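Local structure of halohydrin dehalogenase (Rhizobium radiobacter, 4IY1) at residues 78-83 against 105-110; 127-132 against 154-159; 171-176 against 218-223. The protein probably converts vicinal halohydrins into epoxides with release of halide, as a lyase of the short-chain dehydrogenase/reductase superfamily. The protein carries 37 engineered substitutions. All coordinates share one frame; numbering follows the deposited sequence.

How the contacts relate
The three contacts follow one another along the chain without overlap. Each joins a strand of the central parallel sheet, or in contact 1 also the loop just after it, to a helix. The strands 75-79, 126-130 and 170-175 are consecutive neighbours in that sheet. Contacts 1 and 2 have centres about 10 Å apart, and contacts 2 and 3 about 11 Å. Both pairs touch through probable backbone hydrogen bonds between the strands. Contacts 1 and 3 stay about 7 Å apart at their nearest atoms. Contacts 1 and 2 both reach the second subunit, while contact 3 reaches the third. The packing of the Rossmann-like core therefore continues directly into the subunit interfaces.

Contact 1. Residues 78-83 against 105-110; sequences SNDIAP and QIKPFA. Engineered in segment 78-83: Ala82 (natural residue Phe), Pro83 (natural residue Ala). Engineered in segment 105-110: Lys107 (natural residue Arg).
The carboxylate of Asp80 lies against the helix at Lys107 and Pro108. Its OD2 sits by the proline ring, 3.3 Å from Pro108 CD. Its OD1 meets the aliphatic base of the lysine, 3.1 Å from Lys107 CG, which is a tight approach. The charged atoms do not meet, with Lys107 NZ 6.6 Å from Asp80 OD1. Lys107 is an engineered replacement for arginine. With its CG anti to the backbone N (chi1 177°), its first two side-chain carbons face the carboxylate. The chain then bends at chi2 and chi3 and carries the amine away to a long, weak ion pair with Glu58. In the Rossmann-like fold, Ser78 is on strand 75-79 of the central parallel sheet, Asp80 in the loop after it, and the others on helix 94-122. Ser78 OG donates a hydrogen bond of 2.7 Å to Asp80 OD2. It arrives on the syn side, 19° out of the carboxylate plane, and so restrains the rotation of that group. The serine hydroxyl also packs on the proline, 3.6 Å from Pro108 CA. The helix is kinked here, because Pro108 has no N-H to bond to the preceding turn. Phe129 of strand 126-130 touches both Ser78 and Pro108.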
ATOM      1  N   SER B  78      19.599   3.987 -11.919  1.00 26.89           N
ATOM      2  CA  SER B  78      19.314   5.394 -11.867  1.00 22.79           C
ATOM      3  C   SER B  78      19.280   5.873 -10.435  1.00 25.26           C
ATOM      4  O   SER B  78      18.283   5.686  -9.710  1.00 28.48           O
ATOM      5  CB  SER B  78      18.026   5.731 -12.627  1.00 24.24           C
ATOM      6  OG  SER B  78      17.936   7.113 -12.886  1.00 26.22           O
ATOM      7  N   ASN B  79      20.405   6.439 -10.021  1.00 30.64           N
ATOM      8  CA  ASN B  79      20.661   6.862  -8.644  1.00 26.34           C
ATOM      9  C   ASN B  79      20.416   8.354  -8.559  1.00 28.76           C
ATOM     10  O   ASN B  79      21.309   9.166  -8.805  1.00 35.81           O
ATOM     11  CB  ASN B  79      22.115   6.506  -8.269  1.00 29.25           C
ATOM     12  CG  ASN B  79      22.545   7.062  -6.916  1.00 35.44           C
ATOM     13  OD1 ASN B  79      21.918   6.804  -5.890  1.00 33.54           O
ATOM     14  ND2 ASN B  79      23.657   7.793  -6.908  1.00 30.79           N
ATOM     15  N   ASP B  80      19.166   8.724  -8.323  1.00 29.77           N
ATOM     16  CA  ASP B  80      18.746  10.092  -8.485  1.00 27.93           C
ATOM     17  C   ASP B  80      18.783  10.923  -7.207  1.00 29.62           C
ATOM     18  O   ASP B  80      18.421  10.455  -6.118  1.00 27.20           O
ATOM     19  CB  ASP B  80      17.372  10.143  -9.145  1.00 29.70           C
ATOM     20  CG  ASP B  80      17.413   9.668 -10.592  1.00 29.56           C
ATOM     21  OD1 ASP B  80      18.163  10.272 -11.409  1.00 29.15           O
ATOM     22  OD2 ASP B  80      16.843   8.594 -10.858  1.00 28.85           O
ATOM     23  N   ILE B  81      19.245  12.162  -7.339  1.00 27.24           N
ATOM     24  CA  ILE B  81      19.463  13.010  -6.182  1.00 30.32           C
ATOM     25  C   ILE B  81      18.938  14.393  -6.464  1.00 31.10           C
ATOM     26  O   ILE B  81      18.822  14.793  -7.619  1.00 34.48           O
ATOM     27  CB  ILE B  81      20.955  13.073  -5.790  1.00 27.60           C
ATOM     28  CG1 ILE B  81      21.772  13.611  -6.979  1.00 26.45           C
ATOM     29  CG2 ILE B  81      21.444  11.659  -5.445  1.00 24.95           C
ATOM     30  CD1 ILE B  81      23.232  13.867  -6.684  1.00 30.28           C
ATOM     31  N   ALA B  82      18.465  15.056  -5.420  1.00 30.98           N
ATOM     32  CA  ALA B  82      18.160  16.464  -5.509  1.00 35.85           C
ATOM     33  C   ALA B  82      18.149  17.012  -4.121  1.00 36.54           C
ATOM     34  O   ALA B  82      17.861  16.280  -3.164  1.00 40.79           O
ATOM     35  CB  ALA B  82      16.810  16.685  -6.173  1.00 34.69           C
ATOM     36  N   PRO B  83      18.472  18.301  -3.985  1.00 46.86           N
ATOM     37  CA  PRO B  83      18.437  18.874  -2.647  1.00 51.07           C
ATOM     38  C   PRO B  83      17.012  18.873  -2.119  1.00 54.20           C
ATOM     39  O   PRO B  83      16.119  19.402  -2.780  1.00 59.77           O
ATOM     40  CB  PRO B  83      18.937  20.312  -2.871  1.00 44.60           C
ATOM     41  CG  PRO B  83      19.821  20.207  -4.066  1.00 42.58           C
ATOM     42  CD  PRO B  83      19.148  19.190  -4.952  1.00 40.94           C
ATOM     43  N   GLN B 105      12.406  12.610 -11.287  1.00 30.11           N
ATOM     44  CA  GLN B 105      11.330  11.898 -11.991  1.00 28.47           C
ATOM     45  C   GLN B 105      11.551  11.870 -13.481  1.00 23.23           C
ATOM     46  O   GLN B 105      11.528  10.794 -14.102  1.00 25.60           O
ATOM     47  CB  GLN B 105       9.993  12.554 -11.674  1.00 27.20           C
ATOM     48  CG  GLN B 105       8.846  11.605 -11.487  1.00 26.62           C
ATOM     49  CD  GLN B 105       7.544  12.354 -11.226  1.00 30.29           C
ATOM     50  OE1 GLN B 105       7.509  13.261 -10.409  1.00 24.22           O
ATOM     51  NE2 GLN B 105       6.468  11.981 -11.932  1.00 27.23           N
ATOM     52  N   ILE B 106      11.765  13.041 -14.078  1.00 28.16           N
ATOM     53  CA  ILE B 106      12.061  13.090 -15.553  1.00 27.05           C
ATOM     54  C   ILE B 106      13.373  12.364 -15.859  1.00 25.01           C
ATOM     55  O   ILE B 106      13.510  11.644 -16.872  1.00 28.06           O
ATOM     56  CB  ILE B 106      12.144  14.534 -16.082  1.00 20.80           C
ATOM     57  CG1 ILE B 106      10.925  15.364 -15.668  1.00 31.26           C
ATOM     58  CG2 ILE B 106      12.354  14.543 -17.574  1.00 27.35           C
ATOM     59  CD1 ILE B 106       9.583  14.825 -16.119  1.00 23.13           C
ATOM     60  N   LYS B 107      14.308  12.463 -14.923  1.00 28.21           N
ATOM     61  CA  LYS B 107      15.647  11.895 -15.135  1.00 28.78           C
ATOM     62  C   LYS B 107      15.602  10.384 -15.279  1.00 27.81           C
ATOM     63  O   LYS B 107      16.118   9.843 -16.255  1.00 31.40           O
ATOM     64  CB  LYS B 107      16.620  12.355 -14.015  1.00 24.27           C
ATOM     65  CG  LYS B 107      18.023  11.756 -14.099  1.00 30.34           C
ATOM     66  CD  LYS B 107      18.798  12.289 -15.306  1.00 38.61           C
ATOM     67  CE  LYS B 107      19.073  13.783 -15.189  1.00 33.87           C
ATOM     68  NZ  LYS B 107      19.507  14.293 -16.503  1.00 42.92           N
ATOM     69  N   PRO B 108      14.958   9.677 -14.317  1.00 26.63           N
ATOM     70  CA  PRO B 108      14.950   8.230 -14.499  1.00 29.64           C
ATOM     71  C   PRO B 108      14.175   7.799 -15.761  1.00 27.27           C
ATOM     72  O   PRO B 108      14.489   6.768 -16.361  1.00 24.67           O
ATOM     73  CB  PRO B 108      14.249   7.703 -13.216  1.00 27.38           C
ATOM     74  CG  PRO B 108      13.807   8.906 -12.461  1.00 25.03           C
ATOM     75  CD  PRO B 108      14.700  10.036 -12.922  1.00 25.73           C
ATOM     76  N   PHE B 109      13.075   8.487 -16.049  1.00 25.16           N
ATOM     77  CA  PHE B 109      12.299   8.181 -17.265  1.00 24.09           C
ATOM     78  C   PHE B 109      13.189   8.295 -18.494  1.00 21.24           C
ATOM     79  O   PHE B 109      13.242   7.395 -19.310  1.00 24.14           O
ATOM     80  CB  PHE B 109      11.119   9.126 -17.391  1.00 21.20           C
ATOM     81  CG  PHE B 109      10.331   8.956 -18.680  1.00 22.27           C
ATOM     82  CD1 PHE B 109      10.669   9.670 -19.809  1.00 25.74           C
ATOM     83  CD2 PHE B 109       9.245   8.097 -18.740  1.00 23.89           C
ATOM     84  CE1 PHE B 109      10.010   9.454 -21.025  1.00 26.15           C
ATOM     85  CE2 PHE B 109       8.508   7.964 -19.905  1.00 27.33           C
ATOM     86  CZ  PHE B 109       8.923   8.601 -21.063  1.00 26.88           C
ATOM     87  N   ALA B 110      13.983   9.355 -18.516  1.00 22.93           N
ATOM     88  CA  ALA B 110      14.855   9.692 -19.631  1.00 24.78           C
ATOM     89  C   ALA B 110      15.894   8.601 -19.793  1.00 29.11           C
ATOM     90  O   ALA B 110      16.038   8.032 -20.864  1.00 31.48           O
ATOM     91  CB  ALA B 110      15.521  11.032 -19.340  1.00 26.44           C
TER

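Contact 2. Residues 127-132 against 154-159; sequences IIFITS and ALANAL. Engineered in segment 154-159: Ala154 (natural residue Thr).
Phe129 projects from its strand into a hollow on the helix formed by Leu155, Ala156 and Leu159. Its ring is the bump, and the small Ala156 gives it room to come close. Ala156 CB meets the ring obliquely, 3.7 Å from Phe129 CD1. Leu155 makes one wall. Its CG lies in the ring plane at the edge, 3.8 Å from Phe129 CE1, while its CD2 meets the same ring carbon obliquely. Leu159, one turn further on, brings its CD1 to 4.1 Å from Phe129 CZ, the far end of the ring. Its side chain crosses the phenylalanine at about a right angle. The ring reaches the hollow with CG anti to the carbonyl carbon (chi1 -68°). A serine in place of Phe129 would probably leave a gap between Leu155, Ala156 and Leu159, with both leucines more able to turn. Phe109 of helix 94-122 also packs on Leu155, and Ala156 also touches Ala172 of the next strand. The strand and helix segments run nearly antiparallel, at 166°, with their axes 9.1 Å apart. This is the packing of a beta-alpha-beta crossover, here strand 126-130, helix 143-163 and strand 170-175 of a Rossmann-like fold.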
ATOM      1  N   ILE B 127      16.608  -2.839 -14.795  1.00 22.76           N
ATOM      2  CA  ILE B 127      16.508  -1.424 -14.549  1.00 21.30           C
ATOM      3  C   ILE B 127      16.089  -1.145 -13.114  1.00 22.52           C
ATOM      4  O   ILE B 127      15.159  -1.776 -12.592  1.00 21.42           O
ATOM      5  CB  ILE B 127      15.475  -0.796 -15.503  1.00 23.28           C
ATOM      6  CG1 ILE B 127      15.971  -0.941 -16.960  1.00 18.63           C
ATOM      7  CG2 ILE B 127      15.260   0.678 -15.170  1.00 18.03           C
ATOM      8  CD1 ILE B 127      15.052  -0.237 -17.935  1.00 20.06           C
ATOM      9  N   ILE B 128      16.876  -0.318 -12.437  1.00 23.95           N
ATOM     10  CA  ILE B 128      16.719  -0.102 -10.994  1.00 23.66           C
ATOM     11  C   ILE B 128      16.769   1.381 -10.743  1.00 23.32           C
ATOM     12  O   ILE B 128      17.712   2.032 -11.142  1.00 26.20           O
ATOM     13  CB  ILE B 128      17.853  -0.737 -10.194  1.00 22.66           C
ATOM     14  CG1 ILE B 128      17.777  -2.238 -10.267  1.00 25.84           C
ATOM     15  CG2 ILE B 128      17.811  -0.290  -8.736  1.00 25.94           C
ATOM     16  CD1 ILE B 128      19.132  -2.914 -10.164  1.00 28.25           C
ATOM     17  N   PHE B 129      15.668   1.928 -10.237  1.00 22.25           N
ATOM     18  CA  PHE B 129      15.611   3.308  -9.801  1.00 19.84           C
ATOM     19  C   PHE B 129      15.945   3.345  -8.301  1.00 24.03           C
ATOM     20  O   PHE B 129      15.274   2.698  -7.495  1.00 25.72           O
ATOM     21  CB  PHE B 129      14.188   3.849  -9.991  1.00 21.43           C
ATOM     22  CG  PHE B 129      13.761   3.991 -11.443  1.00 23.00           C
ATOM     23  CD1 PHE B 129      12.454   4.292 -11.753  1.00 24.04           C
ATOM     24  CD2 PHE B 129      14.670   3.807 -12.485  1.00 25.46           C
ATOM     25  CE1 PHE B 129      12.037   4.429 -13.071  1.00 24.56           C
ATOM     26  CE2 PHE B 129      14.266   3.899 -13.803  1.00 24.20           C
ATOM     27  CZ  PHE B 129      12.941   4.197 -14.097  1.00 22.69           C
ATOM     28  N   ILE B 130      16.867   4.210  -7.911  1.00 22.88           N
ATOM     29  CA  ILE B 130      16.992   4.519  -6.495  1.00 25.85           C
ATOM     30  C   ILE B 130      16.129   5.712  -6.102  1.00 24.82           C
ATOM     31  O   ILE B 130      16.394   6.834  -6.517  1.00 25.78           O
ATOM     32  CB  ILE B 130      18.474   4.641  -6.054  1.00 26.50           C
ATOM     33  CG1 ILE B 130      19.185   3.337  -6.388  1.00 22.34           C
ATOM     34  CG2 ILE B 130      18.557   4.839  -4.542  1.00 29.59           C
ATOM     35  CD1 ILE B 130      20.674   3.401  -6.198  1.00 34.03           C
ATOM     36  N   THR B 131      15.004   5.453  -5.406  1.00 23.63           N
ATOM     37  CA  THR B 131      14.092   6.559  -5.053  1.00 21.83           C
ATOM     38  C   THR B 131      14.220   7.014  -3.575  1.00 29.36           C
ATOM     39  O   THR B 131      15.305   7.440  -3.152  1.00 28.85           O
ATOM     40  CB  THR B 131      12.628   6.260  -5.480  1.00 23.24           C
ATOM     41  OG1 THR B 131      12.086   5.214  -4.666  1.00 21.71           O
ATOM     42  CG2 THR B 131      12.612   5.765  -6.989  1.00 21.68           C
ATOM     43  N   SER B 132      13.139   6.916  -2.797  1.00 24.92           N
ATOM     44  CA  SER B 132      13.181   7.260  -1.384  1.00 26.74           C
ATOM     45  C   SER B 132      11.937   6.784  -0.637  1.00 33.35           C
ATOM     46  O   SER B 132      10.826   6.828  -1.187  1.00 24.65           O
ATOM     47  CB  SER B 132      13.295   8.762  -1.216  1.00 26.39           C
ATOM     48  OG  SER B 132      13.130   9.108   0.141  1.00 31.29           O
ATOM     49  N   ALA B 154       6.454   4.684  -8.764  1.00 20.57           N
ATOM     50  CA  ALA B 154       5.307   4.289  -9.581  1.00 22.45           C
ATOM     51  C   ALA B 154       5.723   4.092 -11.048  1.00 19.66           C
ATOM     52  O   ALA B 154       5.256   3.172 -11.738  1.00 21.81           O
ATOM     53  CB  ALA B 154       4.217   5.362  -9.492  1.00 21.82           C
ATOM     54  N   LEU B 155       6.653   4.916 -11.516  1.00 23.40           N
ATOM     55  CA  LEU B 155       7.181   4.727 -12.869  1.00 21.55           C
ATOM     56  C   LEU B 155       7.891   3.389 -13.013  1.00 22.92           C
ATOM     57  O   LEU B 155       7.698   2.637 -13.996  1.00 19.78           O
ATOM     58  CB  LEU B 155       8.087   5.897 -13.274  1.00 20.58           C
ATOM     59  CG  LEU B 155       8.796   5.715 -14.619  1.00 23.51           C
ATOM     60  CD1 LEU B 155       7.743   5.732 -15.733  1.00 21.80           C
ATOM     61  CD2 LEU B 155       9.825   6.816 -14.821  1.00 24.10           C
ATOM     62  N   ALA B 156       8.594   2.999 -11.963  1.00 23.64           N
ATOM     63  CA  ALA B 156       9.273   1.709 -11.975  1.00 22.39           C
ATOM     64  C   ALA B 156       8.277   0.572 -12.017  1.00 26.00           C
ATOM     65  O   ALA B 156       8.509  -0.464 -12.658  1.00 22.03           O
ATOM     66  CB  ALA B 156      10.183   1.560 -10.743  1.00 21.28           C
ATOM     67  N   ASN B 157       7.242   0.681 -11.194  1.00 21.99           N
ATOM     68  CA  ASN B 157       6.305  -0.401 -11.094  1.00 20.20           C
ATOM     69  C   ASN B 157       5.516  -0.516 -12.426  1.00 25.65           C
ATOM     70  O   ASN B 157       5.232  -1.619 -12.914  1.00 26.27           O
ATOM     71  CB  ASN B 157       5.358  -0.148  -9.920  1.00 23.42           C
ATOM     72  CG  ASN B 157       4.265  -1.192  -9.828  1.00 26.82           C
ATOM     73  OD1 ASN B 157       3.164  -1.008 -10.375  1.00 28.81           O
ATOM     74  ND2 ASN B 157       4.634  -2.368  -9.335  1.00 24.83           N
ATOM     75  N   ALA B 158       5.219   0.627 -13.034  1.00 24.98           N
ATOM     76  CA  ALA B 158       4.498   0.616 -14.299  1.00 26.27           C
ATOM     77  C   ALA B 158       5.386   0.048 -15.423  1.00 24.13           C
ATOM     78  O   ALA B 158       4.955  -0.781 -16.172  1.00 25.38           O
ATOM     79  CB  ALA B 158       3.988   1.998 -14.655  1.00 21.49           C
ATOM     80  N   LEU B 159       6.645   0.443 -15.473  1.00 25.56           N
ATOM     81  CA  LEU B 159       7.529  -0.093 -16.499  1.00 26.63           C
ATOM     82  C   LEU B 159       7.666  -1.602 -16.371  1.00 26.63           C
ATOM     83  O   LEU B 159       7.788  -2.310 -17.374  1.00 23.72           O
ATOM     84  CB  LEU B 159       8.903   0.576 -16.425  1.00 20.79           C
ATOM     85  CG  LEU B 159       8.830   2.043 -16.791  1.00 24.55           C
ATOM     86  CD1 LEU B 159      10.244   2.617 -16.789  1.00 23.17           C
ATOM     87  CD2 LEU B 159       8.208   2.124 -18.167  1.00 28.71           C
TER

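Contact 3. Residues 171-176 against 218-223; sequences FAIAPN and GELVTF. Engineered in segment 171-176: Ala174 (natural residue Gly). Engineered in segment 218-223: Thr222 (natural residue Ala).
Ile173 meets Leu220 and Val221 in a small, wholly apolar contact. Three methyl groups carry most of it. Ile173 CD1 lies 3.6 Å from Val221 CG2, and these two side chains cross at about a right angle. The approach to Leu220 is different: the isoleucine and leucine reach for each other tip to tip. Leu220 CD2 comes 3.9 Å from Ile173 CG1 and equally near Ile173 CD1, meeting this end of the isoleucine head-on. The torsions explain this meeting. Ile173 CG1 stands anti to the carbonyl carbon (chi1 -69°), and CD1 then extends to the helix. Leu220 holds its CG anti to the backbone N (chi1 176°) and points its CD2 branch back at the strand.

Between the two segments the contact is apolar; within the helix, Gly218 O accepts two hydrogen bonds from Thr222, an engineered replacement for alanine. One comes from Thr222 N, at 3.0 Å from Gly218 O. The other comes from Thr222 OG1, 2.8 Å from Gly218 O, and arrives from the opposite face of the carbonyl plane.

Strand 236-239 flanks strand 170-175, placing Leu239 on Ile173 and Phe237 on Leu220. Ile128 of strand 126-130 touches Ile173 as well. Helix 14-23 packs on Val221 through Ser17 and Leu21. Helix 214-225 also faces the third subunit, where Phe223 stacks on Phe223 of that subunit.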
ATOM      1  N   PHE B 171      12.726  -2.351 -11.063  1.00 22.21           N
ATOM      2  CA  PHE B 171      12.672  -2.332  -9.587  1.00 23.05           C
ATOM      3  C   PHE B 171      12.854  -0.893  -9.146  1.00 23.30           C
ATOM      4  O   PHE B 171      13.597  -0.148  -9.797  1.00 23.64           O
ATOM      5  CB  PHE B 171      13.833  -3.125  -8.974  1.00 19.94           C
ATOM      6  CG  PHE B 171      13.859  -4.555  -9.355  1.00 22.06           C
ATOM      7  CD1 PHE B 171      14.821  -5.029 -10.212  1.00 21.11           C
ATOM      8  CD2 PHE B 171      12.930  -5.452  -8.810  1.00 19.10           C
ATOM      9  CE1 PHE B 171      14.878  -6.372 -10.542  1.00 22.04           C
ATOM     10  CE2 PHE B 171      12.955  -6.785  -9.168  1.00 19.01           C
ATOM     11  CZ  PHE B 171      13.920  -7.247 -10.025  1.00 20.87           C
ATOM     12  N   ALA B 172      12.265  -0.521  -8.005  1.00 20.94           N
ATOM     13  CA  ALA B 172      12.681   0.708  -7.295  1.00 25.07           C
ATOM     14  C   ALA B 172      13.220   0.391  -5.887  1.00 26.01           C
ATOM     15  O   ALA B 172      12.694  -0.480  -5.199  1.00 21.65           O
ATOM     16  CB  ALA B 172      11.531   1.703  -7.195  1.00 21.18           C
ATOM     17  N   ILE B 173      14.271   1.087  -5.471  1.00 25.94           N
ATOM     18  CA  ILE B 173      14.771   0.921  -4.107  1.00 24.89           C
ATOM     19  C   ILE B 173      14.545   2.218  -3.365  1.00 26.58           C
ATOM     20  O   ILE B 173      15.059   3.252  -3.755  1.00 27.30           O
ATOM     21  CB  ILE B 173      16.274   0.565  -4.059  1.00 29.73           C
ATOM     22  CG1 ILE B 173      16.512  -0.838  -4.601  1.00 21.12           C
ATOM     23  CG2 ILE B 173      16.790   0.632  -2.603  1.00 23.24           C
ATOM     24  CD1 ILE B 173      17.995  -1.126  -4.886  1.00 26.66           C
ATOM     25  N   ALA B 174      13.740   2.162  -2.307  1.00 23.36           N
ATOM     26  CA  ALA B 174      13.285   3.365  -1.643  1.00 21.82           C
ATOM     27  C   ALA B 174      13.944   3.426  -0.241  1.00 23.80           C
ATOM     28  O   ALA B 174      13.458   2.815   0.690  1.00 22.87           O
ATOM     29  CB  ALA B 174      11.749   3.327  -1.489  1.00 19.69           C
ATOM     30  N   PRO B 175      15.084   4.107  -0.125  1.00 27.01           N
ATOM     31  CA  PRO B 175      15.839   4.038   1.122  1.00 30.06           C
ATOM     32  C   PRO B 175      15.444   5.094   2.133  1.00 29.02           C
ATOM     33  O   PRO B 175      14.783   6.086   1.802  1.00 28.39           O
ATOM     34  CB  PRO B 175      17.301   4.235   0.675  1.00 30.94           C
ATOM     35  CG  PRO B 175      17.262   4.346  -0.826  1.00 28.40           C
ATOM     36  CD  PRO B 175      15.870   4.696  -1.211  1.00 22.22           C
ATOM     37  N   ASN B 176      15.733   4.819   3.395  1.00 30.52           N
ATOM     38  CA  ASN B 176      15.893   5.899   4.380  1.00 35.24           C
ATOM     39  C   ASN B 176      16.986   5.508   5.378  1.00 35.87           C
ATOM     40  O   ASN B 176      17.123   4.338   5.700  1.00 32.26           O
ATOM     41  CB  ASN B 176      14.571   6.193   5.104  1.00 35.46           C
ATOM     42  CG  ASN B 176      14.690   7.345   6.105  1.00 37.25           C
ATOM     43  OD1 ASN B 176      14.751   7.131   7.326  1.00 37.35           O
ATOM     44  ND2 ASN B 176      14.710   8.566   5.596  1.00 29.12           N
ATOM     45  N   GLY B 218      24.211  -1.596  -1.809  1.00 26.25           N
ATOM     46  CA  GLY B 218      24.923  -2.351  -2.851  1.00 24.22           C
ATOM     47  C   GLY B 218      24.594  -3.817  -2.997  1.00 26.12           C
ATOM     48  O   GLY B 218      24.550  -4.353  -4.117  1.00 28.97           O
ATOM     49  N   GLU B 219      24.469  -4.523  -1.883  1.00 27.19           N
ATOM     50  CA  GLU B 219      24.200  -5.954  -1.978  1.00 26.36           C
ATOM     51  C   GLU B 219      22.810  -6.167  -2.633  1.00 27.76           C
ATOM     52  O   GLU B 219      22.604  -7.102  -3.407  1.00 30.10           O
ATOM     53  CB  GLU B 219      24.255  -6.619  -0.587  1.00 32.42           C
ATOM     54  CG  GLU B 219      25.628  -6.554   0.091  1.00 38.47           C
ATOM     55  CD  GLU B 219      26.495  -7.750  -0.237  1.00 39.64           C
ATOM     56  OE1 GLU B 219      26.181  -8.489  -1.184  1.00 37.12           O
ATOM     57  OE2 GLU B 219      27.449  -8.004   0.504  1.00 53.61           O
ATOM     58  N   LEU B 220      21.874  -5.279  -2.330  1.00 25.78           N
ATOM     59  CA  LEU B 220      20.510  -5.428  -2.821  1.00 27.25           C
ATOM     60  C   LEU B 220      20.485  -5.148  -4.318  1.00 22.08           C
ATOM     61  O   LEU B 220      20.022  -5.963  -5.096  1.00 25.24           O
ATOM     62  CB  LEU B 220      19.560  -4.464  -2.105  1.00 23.87           C
ATOM     63  CG  LEU B 220      18.120  -4.501  -2.637  1.00 25.48           C
ATOM     64  CD1 LEU B 220      17.536  -5.919  -2.563  1.00 23.63           C
ATOM     65  CD2 LEU B 220      17.215  -3.543  -1.905  1.00 19.14           C
ATOM     66  N   VAL B 221      21.045  -4.015  -4.703  1.00 24.05           N
ATOM     67  CA  VAL B 221      21.202  -3.664  -6.110  1.00 23.76           C
ATOM     68  C   VAL B 221      21.775  -4.868  -6.850  1.00 26.29           C
ATOM     69  O   VAL B 221      21.250  -5.290  -7.877  1.00 24.98           O
ATOM     70  CB  VAL B 221      22.165  -2.457  -6.291  1.00 26.70           C
ATOM     71  CG1 VAL B 221      22.725  -2.439  -7.719  1.00 22.76           C
ATOM     72  CG2 VAL B 221      21.462  -1.144  -5.972  1.00 21.31           C
ATOM     73  N   THR B 222      22.837  -5.453  -6.299  1.00 29.92           N
ATOM     74  CA  THR B 222      23.568  -6.507  -7.001  1.00 25.09           C
ATOM     75  C   THR B 222      22.811  -7.825  -7.066  1.00 30.85           C
ATOM     76  O   THR B 222      22.805  -8.489  -8.103  1.00 26.82           O
ATOM     77  CB  THR B 222      24.955  -6.739  -6.367  1.00 29.41           C
ATOM     78  OG1 THR B 222      25.699  -5.507  -6.395  1.00 29.56           O
ATOM     79  CG2 THR B 222      25.727  -7.808  -7.128  1.00 30.94           C
ATOM     80  N   PHE B 223      22.111  -8.182  -5.988  1.00 27.13           N
ATOM     81  CA  PHE B 223      21.188  -9.319  -6.052  1.00 25.95           C
ATOM     82  C   PHE B 223      20.097  -9.133  -7.138  1.00 26.27           C
ATOM     83  O   PHE B 223      19.754 -10.077  -7.884  1.00 26.87           O
ATOM     84  CB  PHE B 223      20.538  -9.527  -4.673  1.00 28.18           C
ATOM     85  CG  PHE B 223      19.519 -10.628  -4.643  1.00 27.81           C
ATOM     86  CD1 PHE B 223      19.917 -11.949  -4.728  1.00 26.35           C
ATOM     87  CD2 PHE B 223      18.173 -10.343  -4.479  1.00 30.28           C
ATOM     88  CE1 PHE B 223      18.992 -12.963  -4.721  1.00 28.48           C
ATOM     89  CE2 PHE B 223      17.238 -11.361  -4.393  1.00 22.40           C
ATOM     90  CZ  PHE B 223      17.644 -12.668  -4.499  1.00 27.81           C
TER